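PDB 4CZX: PAN2-PAN3 deadenylation complex catalytic subunit pan2 from Neurospora crassa, which probably shortens the poly(A) tails of cytoplasmic mRNA as the catalytic subunit of the PAN deadenylase, of which this chain is the N-terminal WD40 domain. Local coordinates for residues M255-I260 with D272-S277; D199-F204 with V249-R254; G49-F54 with G73-F78; V15-P20 with I44-G49. One frame throughout, in Å; residues are numbered along the deposited sequence.

Interaction 1: M255-I260 with D272-S277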
# COMPACT_ATOMS: atom_id res chain seq x y z
N MET A 255 -2.66 52.48 6.01
CA MET A 255 -1.83 53.58 6.48
C MET A 255 -0.50 53.53 5.74
O MET A 255 0.42 52.79 6.14
CB MET A 255 -1.62 53.49 7.99
CG MET A 255 -2.89 53.54 8.80
SD MET A 255 -2.57 53.15 10.53
CE MET A 255 -3.71 54.24 11.35
N LEU A 256 -0.38 54.32 4.68
CA LEU A 256 0.65 54.11 3.66
C LEU A 256 2.10 54.38 4.09
O LEU A 256 3.03 53.87 3.46
CB LEU A 256 0.35 54.95 2.43
CG LEU A 256 -0.88 54.47 1.65
CD1 LEU A 256 -1.09 55.32 0.41
CD2 LEU A 256 -0.72 53.01 1.28
N THR A 257 2.30 55.18 5.12
CA THR A 257 3.65 55.47 5.59
C THR A 257 3.96 54.75 6.90
O THR A 257 4.88 55.12 7.62
CB THR A 257 3.86 56.97 5.80
OG1 THR A 257 2.98 57.41 6.84
CG2 THR A 257 3.56 57.71 4.51
N THR A 258 3.17 53.73 7.19
CA THR A 258 3.26 53.04 8.47
C THR A 258 3.77 51.61 8.28
O THR A 258 3.39 50.92 7.33
CB THR A 258 1.89 53.04 9.18
OG1 THR A 258 1.54 54.39 9.52
CG2 THR A 258 1.91 52.21 10.44
N ALA A 259 4.65 51.18 9.19
CA ALA A 259 5.15 49.81 9.21
C ALA A 259 4.66 49.08 10.46
O ALA A 259 4.44 49.68 11.51
CB ALA A 259 6.68 49.80 9.16
N ILE A 260 4.49 47.77 10.32
CA ILE A 260 4.10 46.91 11.41
C ILE A 260 5.29 46.02 11.75
O ILE A 260 5.68 45.20 10.94
CB ILE A 260 2.89 46.04 11.05
CG1 ILE A 260 1.73 46.94 10.60
CG2 ILE A 260 2.48 45.19 12.23
CD1 ILE A 260 0.62 46.16 9.88
N ASP A 272 4.68 54.86 12.39
CA ASP A 272 4.80 55.69 11.21
C ASP A 272 6.26 55.88 10.87
O ASP A 272 7.05 56.32 11.71
CB ASP A 272 4.13 57.05 11.41
CG ASP A 272 4.30 57.94 10.20
OD1 ASP A 272 5.37 58.57 10.08
OD2 ASP A 272 3.38 58.00 9.36
N LEU A 273 6.62 55.55 9.63
CA LEU A 273 8.00 55.63 9.18
C LEU A 273 8.55 57.04 9.23
O LEU A 273 9.73 57.24 9.52
CB LEU A 273 8.12 55.10 7.75
CG LEU A 273 7.84 53.60 7.59
CD1 LEU A 273 8.17 53.14 6.18
CD2 LEU A 273 8.65 52.82 8.61
N LEU A 274 7.70 58.02 8.95
CA LEU A 274 8.14 59.41 8.84
C LEU A 274 8.39 60.06 10.20
O LEU A 274 9.18 61.00 10.31
CB LEU A 274 7.11 60.22 8.05
CG LEU A 274 6.85 59.65 6.65
CD1 LEU A 274 5.74 60.40 5.94
CD2 LEU A 274 8.13 59.67 5.82
N ASN A 275 7.72 59.56 11.24
CA ASN A 275 8.04 59.95 12.61
C ASN A 275 7.71 58.87 13.62
O ASN A 275 6.55 58.70 14.00
CB ASN A 275 7.33 61.24 13.01
CG ASN A 275 7.41 61.49 14.51
OD1 ASN A 275 8.50 61.57 15.08
ND2 ASN A 275 6.25 61.58 15.16
N PRO A 276 8.75 58.16 14.08
CA PRO A 276 8.65 56.97 14.94
C PRO A 276 8.18 57.27 16.36
O PRO A 276 7.89 56.34 17.10
CB PRO A 276 10.09 56.44 14.97
CG PRO A 276 10.78 57.09 13.82
CD PRO A 276 10.14 58.44 13.69
N SER A 277 8.12 58.55 16.73
CA SER A 277 7.80 58.91 18.10
C SER A 277 6.41 58.40 18.48
O SER A 277 6.20 57.92 19.60
CB SER A 277 7.90 60.42 18.32
OG SER A 277 6.90 61.11 17.60
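Thr257, Leu273 and Asp272 have the most surface buried in this contact, and two hydrogen bonds fix their positions. The hydroxyl of Thr257 donates to the carboxylate of Asp272, OG1 to OD2 at 2.6 Å, reaching that oxygen from above the carboxylate plane, 36° out of it. The backbone N of Leu273 donates to Thr257 O over 2.7 Å, nearly in line with the carbonyl bond (C=O...N angle 166°). With CG swung out trans to its own nitrogen (chi1 178°), Asp272 stretches its carboxylate across to Thr257. Its other oxygen turns back on its own loop: OD1 accepts from Asn275 N at 2.8 Å through the anti lone pair and, weakly, from Leu274 N. Were Asp272 an alanine, the Thr257 hydroxyl would probably lose its acceptor and the turn at Asn275 be less firmly held. Thr257 CG2 meets Leu274 CD1 at 3.7 Å, the two side chains crossing at about a right angle, while Leu273 CD2 reaches Ala259 CB at 3.6 Å and its side chain also packs on Phe204 and Val206 of strand 204-210. Thr258 and Asp272 form an antiparallel, non-hydrogen-bonded pair with CA atoms 4.1 Å apart. Accepting from the N three residues on, Asp272 OD1 forms an Asx motif where the chain leaves the hairpin of strands 258-262 and 267-272 in a WD40 propeller blade.

Interaction 2: D199-F204 with V249-R254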
# COMPACT_ATOMS: atom_id res chain seq x y z
N ASP A 199 9.66 43.81 3.16
CA ASP A 199 8.39 44.21 2.55
C ASP A 199 8.61 45.51 1.82
O ASP A 199 9.60 46.21 2.06
CB ASP A 199 7.28 44.34 3.60
CG ASP A 199 5.88 44.27 2.96
OD1 ASP A 199 5.80 43.85 1.79
OD2 ASP A 199 4.89 44.64 3.63
N THR A 200 7.69 45.85 0.93
CA THR A 200 7.83 47.08 0.18
C THR A 200 6.46 47.57 -0.30
O THR A 200 5.59 46.76 -0.59
CB THR A 200 8.80 46.91 -1.03
OG1 THR A 200 8.80 48.09 -1.83
CG2 THR A 200 8.40 45.72 -1.90
N SER A 201 6.30 48.89 -0.31
CA SER A 201 5.18 49.58 -0.93
C SER A 201 5.75 50.33 -2.12
O SER A 201 6.95 50.25 -2.36
CB SER A 201 4.51 50.53 0.06
OG SER A 201 5.41 51.57 0.44
N ASN A 202 4.93 51.08 -2.84
CA ASN A 202 5.45 51.81 -3.98
C ASN A 202 6.45 52.88 -3.53
O ASN A 202 7.28 53.33 -4.32
CB ASN A 202 4.32 52.45 -4.82
CG ASN A 202 3.49 51.42 -5.58
OD1 ASN A 202 3.98 50.33 -5.92
ND2 ASN A 202 2.23 51.75 -5.86
N ASP A 203 6.39 53.29 -2.26
CA ASP A 203 7.27 54.36 -1.77
C ASP A 203 8.41 53.93 -0.85
O ASP A 203 9.35 54.71 -0.62
CB ASP A 203 6.44 55.43 -1.05
CG ASP A 203 5.47 56.14 -1.97
OD1 ASP A 203 5.70 56.14 -3.20
OD2 ASP A 203 4.49 56.70 -1.45
N PHE A 204 8.34 52.72 -0.29
CA PHE A 204 9.34 52.30 0.69
C PHE A 204 9.80 50.85 0.56
O PHE A 204 9.06 49.99 0.09
CB PHE A 204 8.81 52.47 2.12
CG PHE A 204 8.40 53.87 2.46
CD1 PHE A 204 9.34 54.80 2.88
CD2 PHE A 204 7.07 54.26 2.37
CE1 PHE A 204 8.95 56.11 3.20
CE2 PHE A 204 6.68 55.56 2.68
CZ PHE A 204 7.62 56.47 3.10
N VAL A 249 8.55 42.46 9.48
CA VAL A 249 7.97 43.75 9.17
C VAL A 249 7.04 43.64 7.96
O VAL A 249 7.30 42.89 7.01
CB VAL A 249 9.06 44.82 8.90
CG1 VAL A 249 9.84 44.49 7.62
CG2 VAL A 249 8.46 46.22 8.85
N ARG A 250 5.93 44.36 8.04
CA ARG A 250 5.02 44.51 6.92
C ARG A 250 4.59 45.96 6.83
O ARG A 250 4.34 46.59 7.86
CB ARG A 250 3.78 43.63 7.07
CG ARG A 250 4.03 42.14 6.88
CD ARG A 250 4.36 41.82 5.43
NE ARG A 250 4.53 40.38 5.21
CZ ARG A 250 5.70 39.76 5.14
NH1 ARG A 250 6.84 40.43 5.32
NH2 ARG A 250 5.74 38.46 4.90
N MET A 251 4.51 46.48 5.61
CA MET A 251 3.90 47.79 5.39
C MET A 251 2.40 47.67 5.61
O MET A 251 1.79 46.67 5.20
CB MET A 251 4.18 48.31 3.98
CG MET A 251 5.64 48.62 3.71
SD MET A 251 6.28 49.90 4.80
CE MET A 251 5.28 51.33 4.36
N HIS A 252 1.82 48.66 6.27
CA HIS A 252 0.39 48.71 6.48
C HIS A 252 -0.27 49.08 5.15
O HIS A 252 0.09 50.09 4.55
CB HIS A 252 0.04 49.72 7.57
CG HIS A 252 -1.31 49.50 8.18
ND1 HIS A 252 -2.48 49.73 7.49
CD2 HIS A 252 -1.67 49.08 9.42
CE1 HIS A 252 -3.51 49.45 8.28
NE2 HIS A 252 -3.04 49.06 9.45
N PRO A 253 -1.22 48.25 4.68
CA PRO A 253 -1.83 48.44 3.36
C PRO A 253 -2.75 49.66 3.28
O PRO A 253 -3.06 50.11 2.17
CB PRO A 253 -2.62 47.14 3.15
CG PRO A 253 -2.94 46.68 4.51
CD PRO A 253 -1.75 47.06 5.37
N ARG A 254 -3.18 50.19 4.42
CA ARG A 254 -4.08 51.35 4.39
C ARG A 254 -3.40 52.61 4.91
O ARG A 254 -3.54 53.68 4.33
CB ARG A 254 -5.35 51.06 5.17
CG ARG A 254 -6.37 50.27 4.34
CD ARG A 254 -7.63 49.95 5.11
NE ARG A 254 -8.54 49.13 4.31
CZ ARG A 254 -9.62 48.52 4.78
NH1 ARG A 254 -9.93 48.62 6.07
NH2 ARG A 254 -10.39 47.80 3.97
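Asp199 and Arg250 bring the two backbones closest, CA to CA 5.5 Å, where strand 194-200 of one blade of the WD40 beta-propeller faces strand 248-251 of the adjacent blade without pairing with it. The Asp199 side chain bridges the gap: extended away from its own N at a chi1 of -160°, it lets OD2 accept from Met251 N at 2.7 Å, on the anti side and 21° out of the carboxylate plane. The same oxygen lies 3.4 Å from Arg250 CD, so it rests against the aliphatic part of the arginine, whose NE pairs instead with Asp294 and whose NH1 pairs with Asp197. Met251, bent at both chi2 and chi3, places its terminal methyl CE 4.0 Å from Phe204 CD2 and 3.9 Å from Ser201 OG. With a leucine at Asp199, Met251 N is likely to be left without this acceptor and Lys160, the salt-bridge partner of OD1, without its mate. One carboxylate therefore serves two purposes, OD2 holding a strand of the adjoining sheet by its backbone and OD1 meeting a lysine; with Lys160 and Arg250 close by, this buried group is likely to favour its ionised form.

Interaction 3: G49-F54 with G73-F78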
# COMPACT_ATOMS: atom_id res chain seq x y z
N GLY A 49 6.49 20.75 2.34
CA GLY A 49 5.71 21.20 1.20
C GLY A 49 4.20 21.00 1.25
O GLY A 49 3.53 21.15 0.23
N PHE A 50 3.64 20.70 2.41
CA PHE A 50 2.17 20.75 2.49
C PHE A 50 1.70 22.20 2.56
O PHE A 50 2.31 23.03 3.25
CB PHE A 50 1.65 19.98 3.71
CG PHE A 50 0.70 18.87 3.35
CD1 PHE A 50 -0.64 19.15 3.08
CD2 PHE A 50 1.14 17.57 3.30
CE1 PHE A 50 -1.51 18.11 2.74
CE2 PHE A 50 0.27 16.53 2.96
CZ PHE A 50 -1.05 16.80 2.69
N ALA A 51 0.64 22.50 1.82
CA ALA A 51 -0.04 23.79 1.90
C ALA A 51 -1.38 23.58 2.57
O ALA A 51 -2.16 22.70 2.16
CB ALA A 51 -0.24 24.38 0.51
N GLY A 52 -1.65 24.36 3.61
CA GLY A 52 -2.97 24.36 4.23
C GLY A 52 -3.61 25.74 4.15
O GLY A 52 -2.92 26.74 4.38
N SER A 53 -4.90 25.81 3.82
CA SER A 53 -5.63 27.08 3.79
C SER A 53 -6.70 27.09 4.87
O SER A 53 -7.31 26.06 5.18
CB SER A 53 -6.26 27.32 2.42
OG SER A 53 -7.33 26.43 2.17
N PHE A 54 -6.93 28.28 5.44
CA PHE A 54 -7.84 28.47 6.56
C PHE A 54 -8.69 29.74 6.40
O PHE A 54 -8.17 30.79 6.00
CB PHE A 54 -7.04 28.51 7.86
CG PHE A 54 -6.22 27.27 8.10
CD1 PHE A 54 -4.92 27.18 7.60
CD2 PHE A 54 -6.75 26.19 8.78
CE1 PHE A 54 -4.17 26.03 7.80
CE2 PHE A 54 -6.00 25.03 8.98
CZ PHE A 54 -4.71 24.96 8.49
N GLY A 73 11.56 19.42 0.37
CA GLY A 73 11.73 20.27 1.54
C GLY A 73 10.62 21.30 1.74
O GLY A 73 9.46 21.06 1.41
N PRO A 74 10.98 22.47 2.30
CA PRO A 74 9.97 23.42 2.76
C PRO A 74 9.20 24.11 1.65
O PRO A 74 9.73 24.31 0.55
CB PRO A 74 10.79 24.47 3.55
CG PRO A 74 12.20 24.28 3.10
CD PRO A 74 12.33 22.82 2.78
N LEU A 75 7.96 24.46 1.95
CA LEU A 75 7.20 25.35 1.09
C LEU A 75 7.80 26.73 1.35
O LEU A 75 7.76 27.21 2.48
CB LEU A 75 5.71 25.30 1.41
CG LEU A 75 4.73 25.60 0.26
CD1 LEU A 75 3.28 25.39 0.70
CD2 LEU A 75 4.93 27.03 -0.24
N ARG A 76 8.39 27.35 0.33
CA ARG A 76 9.19 28.55 0.55
C ARG A 76 8.39 29.84 0.54
O ARG A 76 8.71 30.78 1.30
CB ARG A 76 10.30 28.63 -0.50
CG ARG A 76 11.18 27.39 -0.57
CD ARG A 76 12.54 27.71 -0.11
NE ARG A 76 13.42 26.56 -0.03
CZ ARG A 76 14.19 26.32 1.03
NH1 ARG A 76 14.15 27.14 2.07
NH2 ARG A 76 14.97 25.24 1.06
N GLN A 77 7.38 29.91 -0.32
CA GLN A 77 6.62 31.16 -0.51
C GLN A 77 5.31 30.90 -1.28
O GLN A 77 5.24 29.95 -2.08
CB GLN A 77 7.46 32.20 -1.26
CG GLN A 77 6.88 33.64 -1.27
CD GLN A 77 7.57 34.54 -2.30
OE1 GLN A 77 8.72 34.31 -2.66
NE2 GLN A 77 6.84 35.52 -2.83
N PHE A 78 4.31 31.73 -1.00
CA PHE A 78 3.05 31.78 -1.75
C PHE A 78 2.99 33.06 -2.60
O PHE A 78 3.57 34.09 -2.22
CB PHE A 78 1.84 31.80 -0.82
CG PHE A 78 1.74 30.62 0.11
CD1 PHE A 78 1.21 29.41 -0.32
CD2 PHE A 78 2.10 30.76 1.44
CE1 PHE A 78 1.09 28.33 0.56
CE2 PHE A 78 1.99 29.68 2.33
CZ PHE A 78 1.48 28.47 1.88
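Apolar packing carries this contact, centred on Leu75 and Ala51. Leu75 CD1 sits 3.7 Å from Ala51 CB and 3.6 Å from Phe50 O, lying against strand 50-55. The branch gets there because CG stands anti to the backbone N (chi1 -152°), which turns the side chain toward that strand. Aromatic contact follows: the Phe78 ring presents its edge to the Ala51 methyl, CE1 to CB at 4.2 Å and near the ring plane. One ring face is covered within its own segment by Leu75 CD2, which lies 4.1 Å above the plane and offset toward the rim. Leucine and phenylalanine thus meet the same alanine from adjoining positions. These residues belong to predicted WD repeats 1 and 2, so the packing joins consecutive blades of the beta-propeller, strand 77-80 being an edge strand of its four-stranded sheet. The backbone approach is close but less directed. Gly49 N stands 3.1 Å from Gly73 O at an angle too poor for a hydrogen bond; Gly73 O accepts instead from His68. Gly49 has phi/psi of 92°/14°, where a CB would press on the preceding carbonyl oxygen, and Gly73 is likewise at positive phi.

Interaction 4: V15-P20 with I44-G49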
# COMPACT_ATOMS: atom_id res chain seq x y z
N VAL A 15 -4.51 27.97 15.11
CA VAL A 15 -4.50 26.62 14.60
C VAL A 15 -3.09 26.05 14.72
O VAL A 15 -2.11 26.77 14.63
CB VAL A 15 -5.00 26.55 13.12
CG1 VAL A 15 -4.00 27.19 12.17
CG2 VAL A 15 -5.28 25.09 12.71
N ALA A 16 -3.01 24.75 14.98
CA ALA A 16 -1.74 24.06 14.94
C ALA A 16 -1.54 23.50 13.54
O ALA A 16 -2.35 22.72 13.05
CB ALA A 16 -1.70 22.94 15.98
N TYR A 17 -0.48 23.93 12.86
CA TYR A 17 -0.25 23.44 11.50
C TYR A 17 1.24 23.51 11.17
O TYR A 17 1.81 24.60 11.08
CB TYR A 17 -1.08 24.24 10.46
CG TYR A 17 -1.16 23.50 9.14
CD1 TYR A 17 -2.05 22.46 8.96
CD2 TYR A 17 -0.30 23.81 8.09
CE1 TYR A 17 -2.11 21.75 7.77
CE2 TYR A 17 -0.35 23.13 6.91
CZ TYR A 17 -1.26 22.09 6.75
OH TYR A 17 -1.31 21.39 5.58
N PRO A 18 1.89 22.34 10.99
CA PRO A 18 1.32 20.99 11.08
C PRO A 18 1.09 20.54 12.53
O PRO A 18 1.95 20.75 13.37
CB PRO A 18 2.40 20.12 10.41
CG PRO A 18 3.70 20.84 10.72
CD PRO A 18 3.33 22.32 10.66
N SER A 19 -0.08 19.95 12.80
CA SER A 19 -0.41 19.41 14.12
C SER A 19 0.26 18.04 14.34
O SER A 19 0.80 17.46 13.40
CB SER A 19 -1.92 19.27 14.26
OG SER A 19 -2.36 18.05 13.71
N PRO A 20 0.23 17.50 15.58
CA PRO A 20 0.88 16.20 15.81
C PRO A 20 0.39 15.04 14.93
O PRO A 20 1.14 14.09 14.72
CB PRO A 20 0.57 15.92 17.28
CG PRO A 20 0.52 17.29 17.90
CD PRO A 20 -0.17 18.13 16.85
N ILE A 44 -0.70 28.44 4.98
CA ILE A 44 0.43 28.03 5.83
C ILE A 44 1.18 26.89 5.17
O ILE A 44 0.57 25.93 4.71
CB ILE A 44 -0.05 27.59 7.24
CG1 ILE A 44 -0.92 28.68 7.87
CG2 ILE A 44 1.13 27.16 8.14
CD1 ILE A 44 -1.50 28.29 9.21
N GLY A 45 2.51 26.99 5.10
CA GLY A 45 3.30 25.92 4.51
C GLY A 45 4.05 25.09 5.54
O GLY A 45 4.38 25.61 6.61
N THR A 46 4.31 23.82 5.23
CA THR A 46 5.12 22.94 6.11
C THR A 46 6.53 22.73 5.57
O THR A 46 6.83 23.05 4.42
CB THR A 46 4.49 21.52 6.30
OG1 THR A 46 4.75 20.71 5.14
CG2 THR A 46 2.98 21.58 6.57
N GLN A 47 7.38 22.13 6.40
CA GLN A 47 8.77 21.91 6.06
C GLN A 47 8.96 20.84 4.98
O GLN A 47 10.09 20.58 4.55
CB GLN A 47 9.57 21.52 7.32
CG GLN A 47 9.58 22.60 8.41
CD GLN A 47 10.27 23.86 7.97
OE1 GLN A 47 11.16 23.81 7.11
NE2 GLN A 47 9.87 25.01 8.52
N LYS A 48 7.86 20.19 4.56
CA LYS A 48 7.92 19.17 3.51
C LYS A 48 6.99 19.53 2.35
O LYS A 48 6.72 18.70 1.48
CB LYS A 48 7.57 17.79 4.07
CG LYS A 48 8.65 17.21 5.01
CD LYS A 48 8.08 16.10 5.89
CE LYS A 48 7.76 14.83 5.10
NZ LYS A 48 6.69 13.98 5.74
N GLY A 49 6.49 20.75 2.34
CA GLY A 49 5.71 21.20 1.20
C GLY A 49 4.20 21.00 1.25
O GLY A 49 3.53 21.15 0.23
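Two neighbouring blades of the WD40 beta-propeller meet here, as the chain leaving strand 10-16 packs against the end of strand 41-45 and the turn after it. Tyr17 touches Ile44 with its edge: CD2 is 3.6 Å from Ile44 CG2, which lies near the ring plane, and the two side chains run alongside each other in opposite senses. Tyr17 CE2 also meets Thr46 CG2 at 3.7 Å, obliquely. A chi1 of -163° extends the Tyr17 side chain and carries the ring across to strand 41-45. Pro18, preceded by a cis peptide bond, adds a contact from its CB to Thr46 CG2 at 4.1 Å. At the strand end of the contact, Val15 CG1 approaches Ile44 CD1 at 4.0 Å. Thr46 divides its work between its two branches: its methyl faces Tyr17 and Pro18, while OG1 accepts from Lys48 N at 3.2 Å in an ST turn and also bonds to Asp24. A type I turn, Thr46 to Gly49, then leads into strand 50-55, with Gly49 N bonded to Thr46 O over 3.1 Å. Around this packing, Phe54 of strand 50-55 meets the Tyr17 ring edge-to-face, while the backbones of Val15 and Tyr17 bond to Thr311 and His309, tying the first segment to the strand 310-315 side of its sheet.

How the interactions relate
The contacts form two groups on opposite sides of the propeller's centre. Interactions 3 and 4 have centres about 8 Å apart and share Gly49; strands 41-45 and 50-55 are neighbours in one sheet, joined by a probable bond from Ile44 N to Gly52 O (2.9 Å). Interactions 1 and 2 lie about 10 Å apart between centres and meet through adjacent strands 248-251 and 258-262, with Ile260 N and Arg250 O 2.7 Å apart. Between the groups, centres are about 23 to 33 Å apart. Along the chain the order is 4, 3, 2, 1. Interactions 2, 3 and 4 join different sheets, whereas interaction 1 stays largely within one, so the set samples contacts both between blades and within one.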